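PDB 4AC1: endo-N-acetyl-beta-D-glucosaminidase from Hypocrea jecorina, which hydrolyses the N,N'-diacetylchitobiose core of N-linked glycans and is responsible for deglycosylating the fungus's own cellulases. Local coordinates for residues L5-Q10 / W269-I274; Q220-E225 / Y257-P262. One frame throughout, in Å; residues are numbered along the deposited sequence.

Contact 1 packs strand 4-9 against helix 270-279, and contact 2 joins the loops that follow strands 216-221 and 251-255; all three strands belong to one barrel. The two centres lie about 9 Å apart and they touch. Tyr8 O of contact 1 probably accepts a hydrogen bond from Tyr257 N of contact 2 at 2.9 Å, while Trp271 CB packs against Leu261 O at 3.3 Å. On the outer side, the side chains of Ser260 and the zinc ligand Glu270 are about 7 Å apart. On the inner side, the side chain of Ile6 is about 11 Å from that of Asp125, part of an Asp-x-Asp-x-Glu sequence matching the family 18 signature, probably at the active site.

Contact 1 of 2, residues L5-Q10 / W269-I274; sequences LIVYFQ and WEWAQI. With ZN (zinc ion), chain H.
Leu5 and Val7 reach from the strand to the six-membered ring of Trp271, and this is the dense part of the contact. Leu5 CD1 lies 3.8 Å from Trp271 CZ3, and Val7 CG2 comes to the same CZ3 at 4.0 Å, both meeting the indole obliquely. The Leu5 and Trp271 side chains run past one another in opposite directions. Trp271 CG stands anti to the backbone N (chi1 -176°), which carries the six-membered ring out to the strand residues. The other methyl of Leu5, CD2, rests 3.7 Å from Ala272 O and 4.2 Å from Ala272 CB. The CA atoms of Leu5 and Ala272, 7.9 Å apart, are the nearest pair, consistent with the small side chain of Ala272. All of these residues are buried, in mostly apolar van der Waals packing with one methyl against a backbone carbonyl.

The far side of the helix is looser and wet. The carboxylate of Glu270 lies on the side remote from the strand and binds a zinc ion through OE2 at 2.1 Å; four waters and Glu267 complete six ligands. Its other oxygen, OE1, accepts a hydrogen bond of 2.6 Å from one of those waters, so both oxygens are held and the group's rotation is likely to be fixed.

Ile6 points the opposite way from Leu5, onto Met253, Ile37 and Asn187 inside the barrel. The nearly antiparallel strand and helix axes, 162° apart and 10.2 Å at closest approach, are those of the (beta/alpha)8 barrel of glycoside hydrolase family 18, in which the last helix covers the first strand from outside.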
loop_
_atom_site.group_PDB
_atom_site.type_symbol
_atom_site.label_atom_id
_atom_site.label_comp_id
_atom_site.label_asym_id
_atom_site.label_seq_id
_atom_site.Cartn_x
_atom_site.Cartn_y
_atom_site.Cartn_z
ATOM N N LEU A 5 -8.522 -5.117 4.728
ATOM C CA LEU A 5 -7.684 -6.172 4.183
ATOM C C LEU A 5 -7.225 -5.702 2.825
ATOM O O LEU A 5 -8.036 -5.541 1.903
ATOM C CB LEU A 5 -8.430 -7.507 4.061
ATOM C CG LEU A 5 -7.631 -8.656 3.424
ATOM C CD1 LEU A 5 -6.322 -8.947 4.187
ATOM C CD2 LEU A 5 -8.472 -9.921 3.295
ATOM N N ILE A 6 -5.924 -5.472 2.713
ATOM C CA ILE A 6 -5.335 -4.779 1.582
ATOM C C ILE A 6 -4.328 -5.696 0.922
ATOM O O ILE A 6 -3.509 -6.300 1.604
ATOM C CB ILE A 6 -4.596 -3.531 2.085
ATOM C CG1 ILE A 6 -5.580 -2.561 2.757
ATOM C CG2 ILE A 6 -3.807 -2.843 0.958
ATOM C CD1 ILE A 6 -5.037 -1.894 3.993
ATOM N N VAL A 7 -4.396 -5.823 -0.395
ATOM C CA VAL A 7 -3.452 -6.652 -1.152
ATOM C C VAL A 7 -2.765 -5.795 -2.212
ATOM O O VAL A 7 -3.439 -5.130 -3.026
ATOM C CB VAL A 7 -4.163 -7.832 -1.840
ATOM C CG1 VAL A 7 -3.231 -8.522 -2.862
ATOM C CG2 VAL A 7 -4.676 -8.819 -0.801
ATOM N N TYR A 8 -1.433 -5.785 -2.180
ATOM C CA TYR A 8 -0.632 -5.185 -3.236
ATOM C C TYR A 8 -0.499 -6.144 -4.412
ATOM O O TYR A 8 -0.229 -7.343 -4.226
ATOM C CB TYR A 8 0.760 -4.845 -2.724
ATOM C CG TYR A 8 0.860 -3.622 -1.825
ATOM C CD1 TYR A 8 0.708 -3.710 -0.439
ATOM C CD2 TYR A 8 1.129 -2.365 -2.372
ATOM C CE1 TYR A 8 0.804 -2.574 0.368
ATOM C CE2 TYR A 8 1.240 -1.231 -1.573
ATOM C CZ TYR A 8 1.077 -1.347 -0.205
ATOM O OH TYR A 8 1.193 -0.237 0.606
ATOM N N PHE A 9 -0.687 -5.599 -5.614
ATOM C CA PHE A 9 -0.718 -6.364 -6.859
ATOM C C PHE A 9 0.324 -5.740 -7.792
ATOM O O PHE A 9 0.018 -4.791 -8.531
ATOM C CB PHE A 9 -2.139 -6.272 -7.441
ATOM C CG PHE A 9 -2.393 -7.155 -8.641
ATOM C CD1 PHE A 9 -2.697 -8.506 -8.491
ATOM C CD2 PHE A 9 -2.376 -6.616 -9.923
ATOM C CE1 PHE A 9 -2.943 -9.311 -9.614
ATOM C CE2 PHE A 9 -2.621 -7.403 -11.043
ATOM C CZ PHE A 9 -2.907 -8.753 -10.889
ATOM N N GLN A 10 1.573 -6.213 -7.688
ATOM C CA GLN A 10 2.692 -5.692 -8.495
ATOM C C GLN A 10 3.003 -6.587 -9.688
ATOM O O GLN A 10 3.157 -6.107 -10.816
ATOM C CB GLN A 10 3.967 -5.480 -7.676
ATOM C CG GLN A 10 4.990 -4.669 -8.462
ATOM C CD GLN A 10 6.329 -4.568 -7.789
ATOM O OE1 GLN A 10 7.087 -5.538 -7.731
ATOM N NE2 GLN A 10 6.645 -3.392 -7.296
ATOM N N TRP A 269 -4.978 -16.700 -3.711
ATOM C CA TRP A 269 -6.104 -16.146 -2.943
ATOM C C TRP A 269 -6.283 -16.789 -1.571
ATOM O O TRP A 269 -7.011 -16.251 -0.729
ATOM C CB TRP A 269 -7.411 -16.304 -3.724
ATOM C CG TRP A 269 -7.650 -17.724 -4.111
ATOM C CD1 TRP A 269 -8.196 -18.696 -3.331
ATOM C CD2 TRP A 269 -7.314 -18.345 -5.358
ATOM N NE1 TRP A 269 -8.237 -19.889 -4.023
ATOM C CE2 TRP A 269 -7.702 -19.702 -5.269
ATOM C CE3 TRP A 269 -6.717 -17.890 -6.539
ATOM C CZ2 TRP A 269 -7.530 -20.608 -6.326
ATOM C CZ3 TRP A 269 -6.560 -18.783 -7.598
ATOM C CH2 TRP A 269 -6.957 -20.130 -7.477
ATOM N N GLU A 270 -5.637 -17.934 -1.329
ATOM C CA GLU A 270 -5.805 -18.596 -0.044
ATOM C C GLU A 270 -5.301 -17.744 1.122
ATOM O O GLU A 270 -5.888 -17.775 2.202
ATOM C CB GLU A 270 -5.181 -19.986 -0.033
ATOM C CG GLU A 270 -5.953 -20.969 -0.893
ATOM C CD GLU A 270 -5.352 -22.353 -0.913
ATOM O OE1 GLU A 270 -4.222 -22.520 -0.421
ATOM O OE2 GLU A 270 -6.011 -23.285 -1.444
ATOM N N TRP A 271 -4.244 -16.960 0.887
ATOM C CA TRP A 271 -3.759 -16.016 1.882
ATOM C C TRP A 271 -4.890 -15.097 2.358
ATOM O O TRP A 271 -5.123 -14.962 3.549
ATOM C CB TRP A 271 -2.613 -15.179 1.298
ATOM C CG TRP A 271 -1.977 -14.231 2.280
ATOM C CD1 TRP A 271 -0.933 -14.507 3.115
ATOM C CD2 TRP A 271 -2.344 -12.868 2.524
ATOM N NE1 TRP A 271 -0.623 -13.401 3.865
ATOM C CE2 TRP A 271 -1.473 -12.377 3.521
ATOM C CE3 TRP A 271 -3.320 -12.011 1.994
ATOM C CZ2 TRP A 271 -1.558 -11.073 4.007
ATOM C CZ3 TRP A 271 -3.394 -10.707 2.478
ATOM C CH2 TRP A 271 -2.512 -10.245 3.464
ATOM N N ALA A 272 -5.600 -14.478 1.410
ATOM C CA ALA A 272 -6.696 -13.576 1.760
ATOM C C ALA A 272 -7.831 -14.267 2.500
ATOM O O ALA A 272 -8.454 -13.654 3.352
ATOM C CB ALA A 272 -7.218 -12.843 0.525
ATOM N N GLN A 273 -8.091 -15.535 2.176
ATOM C CA GLN A 273 -9.045 -16.340 2.944
ATOM C C GLN A 273 -8.609 -16.522 4.403
ATOM O O GLN A 273 -9.381 -16.296 5.323
ATOM C CB GLN A 273 -9.238 -17.709 2.287
ATOM C CG GLN A 273 -9.903 -17.668 0.927
ATOM C CD GLN A 273 -9.995 -19.025 0.269
ATOM O OE1 GLN A 273 -9.034 -19.795 0.280
ATOM N NE2 GLN A 273 -11.130 -19.305 -0.352
ATOM N N ILE A 274 -7.349 -16.901 4.603
ATOM C CA ILE A 274 -6.808 -17.082 5.946
ATOM C C ILE A 274 -6.835 -15.783 6.744
ATOM O O ILE A 274 -7.256 -15.752 7.906
ATOM C CB ILE A 274 -5.377 -17.686 5.887
ATOM C CG1 ILE A 274 -5.461 -19.131 5.384
ATOM C CG2 ILE A 274 -4.685 -17.610 7.251
ATOM C CD1 ILE A 274 -4.149 -19.848 5.291
HETATM ZN ZN ZN H . -5.362 -25.228 -1.856
HETATM O O HOH W 1 -3.587 -24.905 -1.078
HETATM O O HOH W 2 -4.817 -27.203 -2.318
HETATM O O HOH W 3 -7.405 -25.745 -2.637
HETATM O O HOH W 4 -6.049 -25.901 0.017
#

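Contact 2 of 2, residues Q220-E225 / Y257-P262; sequences QLTTPE and YFNSLP
Thr223 and Asn259 cross at about a right angle, the methyl of the threonine thrust against the asparagine. Thr223 CG2 lies 3.2 Å from Asn259 O and also abuts the amide. With chi1 at 73°, Thr223 OG1 sits between the backbone N and the carbonyl carbon, where it accepts the N-H of Glu225 at 3.2 Å in an ST turn. OG1 also lies within hydrogen-bonding distance of a water, at 3.0 Å. That water donates to Glu225 OE1 at 2.7 Å and accepts from Asn259 ND2 at 2.8 Å, bridging a carboxylate and an amide whose planes stand 87° apart. With an alanine at Thr223 the N-H of Glu225 and the water would probably each lose a partner, and a gap would be likely to open beside Asn259.

Beside this polar patch, Pro224 and Leu261 also cross at about a right angle, and CD of the proline presses on CD1 of the leucine at 3.4 Å, a tight fit. The backbone bond from Leu261 N to Thr222 O, 3.0 Å long, ties the two loops together. Deeper in, Thr222 CB lies 3.2 Å from Ser260 OG. Thr222 OG1 bonds to Glu256 O, whereas the hydroxyl of Ser260 has both Glu256 O and Tyr257 O within reach.

The type I turn from Tyr257 to Ser260 follows strand 251-255, and its partner loop leaves the parallel neighbour strand 216-221. Thr222 and Ser260 rest together on Trp271, while Pro262, after a cis peptide bond, packs on Glu270 and Ile274 of helix 270-279.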
loop_
_atom_site.group_PDB
_atom_site.type_symbol
_atom_site.label_atom_id
_atom_site.label_comp_id
_atom_site.label_asym_id
_atom_site.label_seq_id
_atom_site.Cartn_x
_atom_site.Cartn_y
_atom_site.Cartn_z
ATOM N N GLN A 220 2.497 -7.219 6.003
ATOM C CA GLN A 220 3.067 -8.571 6.040
ATOM C C GLN A 220 3.566 -9.020 4.678
ATOM O O GLN A 220 2.905 -8.817 3.653
ATOM C CB GLN A 220 1.994 -9.563 6.495
ATOM C CG GLN A 220 1.579 -9.390 7.947
ATOM C CD GLN A 220 2.628 -9.932 8.885
ATOM O OE1 GLN A 220 2.648 -11.130 9.168
ATOM N NE2 GLN A 220 3.512 -9.064 9.362
ATOM N N LEU A 221 4.733 -9.648 4.669
ATOM C CA LEU A 221 5.138 -10.419 3.504
ATOM C C LEU A 221 4.218 -11.637 3.366
ATOM O O LEU A 221 3.900 -12.299 4.354
ATOM C CB LEU A 221 6.596 -10.880 3.631
ATOM C CG LEU A 221 7.671 -9.795 3.608
ATOM C CD1 LEU A 221 9.038 -10.429 3.815
ATOM C CD2 LEU A 221 7.655 -9.004 2.310
ATOM N N THR A 222 3.794 -11.930 2.146
ATOM C CA THR A 222 2.937 -13.089 1.908
ATOM C C THR A 222 3.736 -14.377 1.702
ATOM O O THR A 222 3.172 -15.477 1.719
ATOM C CB THR A 222 2.022 -12.877 0.703
ATOM O OG1 THR A 222 2.827 -12.675 -0.461
ATOM C CG2 THR A 222 1.084 -11.681 0.925
ATOM N N THR A 223 5.046 -14.226 1.498
ATOM C CA THR A 223 5.956 -15.369 1.317
ATOM C C THR A 223 7.243 -15.064 2.073
ATOM O O THR A 223 7.502 -13.908 2.391
ATOM C CB THR A 223 6.374 -15.580 -0.158
ATOM O OG1 THR A 223 7.294 -14.548 -0.534
ATOM C CG2 THR A 223 5.182 -15.581 -1.101
ATOM N N PRO A 224 8.074 -16.103 2.335
ATOM C CA PRO A 224 9.370 -15.896 2.983
ATOM C C PRO A 224 10.487 -15.491 2.002
ATOM O O PRO A 224 11.683 -15.604 2.330
ATOM C CB PRO A 224 9.656 -17.253 3.653
ATOM C CG PRO A 224 8.683 -18.211 3.111
ATOM C CD PRO A 224 7.794 -17.534 2.114
ATOM N N GLU A 225 10.109 -15.023 0.809
ATOM C CA GLU A 225 11.068 -14.444 -0.142
ATOM C C GLU A 225 11.412 -13.022 0.282
ATOM O O GLU A 225 11.034 -12.021 -0.364
ATOM C CB GLU A 225 10.520 -14.463 -1.565
ATOM C CG GLU A 225 10.306 -15.852 -2.139
ATOM C CD GLU A 225 10.153 -15.831 -3.645
ATOM O OE1 GLU A 225 10.018 -14.729 -4.222
ATOM O OE2 GLU A 225 10.175 -16.917 -4.259
ATOM N N TYR A 257 0.461 -10.143 -4.063
ATOM C CA TYR A 257 -0.566 -11.145 -4.335
ATOM C C TYR A 257 -0.104 -12.491 -4.904
ATOM O O TYR A 257 -0.371 -13.547 -4.311
ATOM C CB TYR A 257 -1.647 -10.577 -5.254
ATOM C CG TYR A 257 -2.704 -11.582 -5.676
ATOM C CD1 TYR A 257 -3.528 -12.211 -4.733
ATOM C CD2 TYR A 257 -2.884 -11.899 -7.021
ATOM C CE1 TYR A 257 -4.512 -13.116 -5.130
ATOM C CE2 TYR A 257 -3.864 -12.819 -7.428
ATOM C CZ TYR A 257 -4.677 -13.414 -6.475
ATOM O OH TYR A 257 -5.660 -14.311 -6.841
ATOM N N PHE A 258 0.554 -12.447 -6.061
ATOM C CA PHE A 258 0.537 -13.573 -7.016
ATOM C C PHE A 258 1.082 -14.917 -6.538
ATOM O O PHE A 258 0.724 -15.950 -7.092
ATOM C CB PHE A 258 1.236 -13.197 -8.330
ATOM C CG PHE A 258 2.717 -13.415 -8.304
ATOM C CD1 PHE A 258 3.539 -12.610 -7.517
ATOM C CD2 PHE A 258 3.290 -14.444 -9.057
ATOM C CE1 PHE A 258 4.903 -12.813 -7.489
ATOM C CE2 PHE A 258 4.657 -14.662 -9.033
ATOM C CZ PHE A 258 5.464 -13.851 -8.255
ATOM N N ASN A 259 1.954 -14.897 -5.537
ATOM C CA ASN A 259 2.625 -16.115 -5.074
ATOM C C ASN A 259 2.399 -16.367 -3.598
ATOM O O ASN A 259 3.095 -17.176 -2.981
ATOM C CB ASN A 259 4.137 -16.044 -5.372
ATOM C CG ASN A 259 4.829 -14.877 -4.662
ATOM O OD1 ASN A 259 4.180 -14.037 -4.049
ATOM N ND2 ASN A 259 6.147 -14.831 -4.741
ATOM N N SER A 260 1.405 -15.692 -3.030
ATOM C CA SER A 260 1.151 -15.770 -1.596
ATOM C C SER A 260 1.054 -17.188 -1.068
ATOM O O SER A 260 0.327 -18.009 -1.616
ATOM C CB SER A 260 -0.155 -15.077 -1.272
ATOM O OG SER A 260 -0.109 -13.702 -1.576
ATOM N N LEU A 261 1.750 -17.456 0.032
ATOM C CA LEU A 261 1.500 -18.678 0.805
ATOM C C LEU A 261 0.133 -18.572 1.477
ATOM O O LEU A 261 -0.298 -17.456 1.764
ATOM C CB LEU A 261 2.598 -18.898 1.850
ATOM C CG LEU A 261 3.965 -19.265 1.278
ATOM C CD1 LEU A 261 4.971 -19.484 2.407
ATOM C CD2 LEU A 261 3.904 -20.500 0.386
ATOM N N PRO A 262 -0.534 -19.712 1.759
ATOM C CA PRO A 262 -0.074 -21.098 1.593
ATOM C C PRO A 262 -0.268 -21.683 0.196
ATOM O O PRO A 262 0.356 -22.690 -0.135
ATOM C CB PRO A 262 -0.960 -21.861 2.583
ATOM C CG PRO A 262 -2.242 -21.105 2.577
ATOM C CD PRO A 262 -1.810 -19.659 2.503
HETATM O O HOH W 5 7.943 -13.399 -3.201
#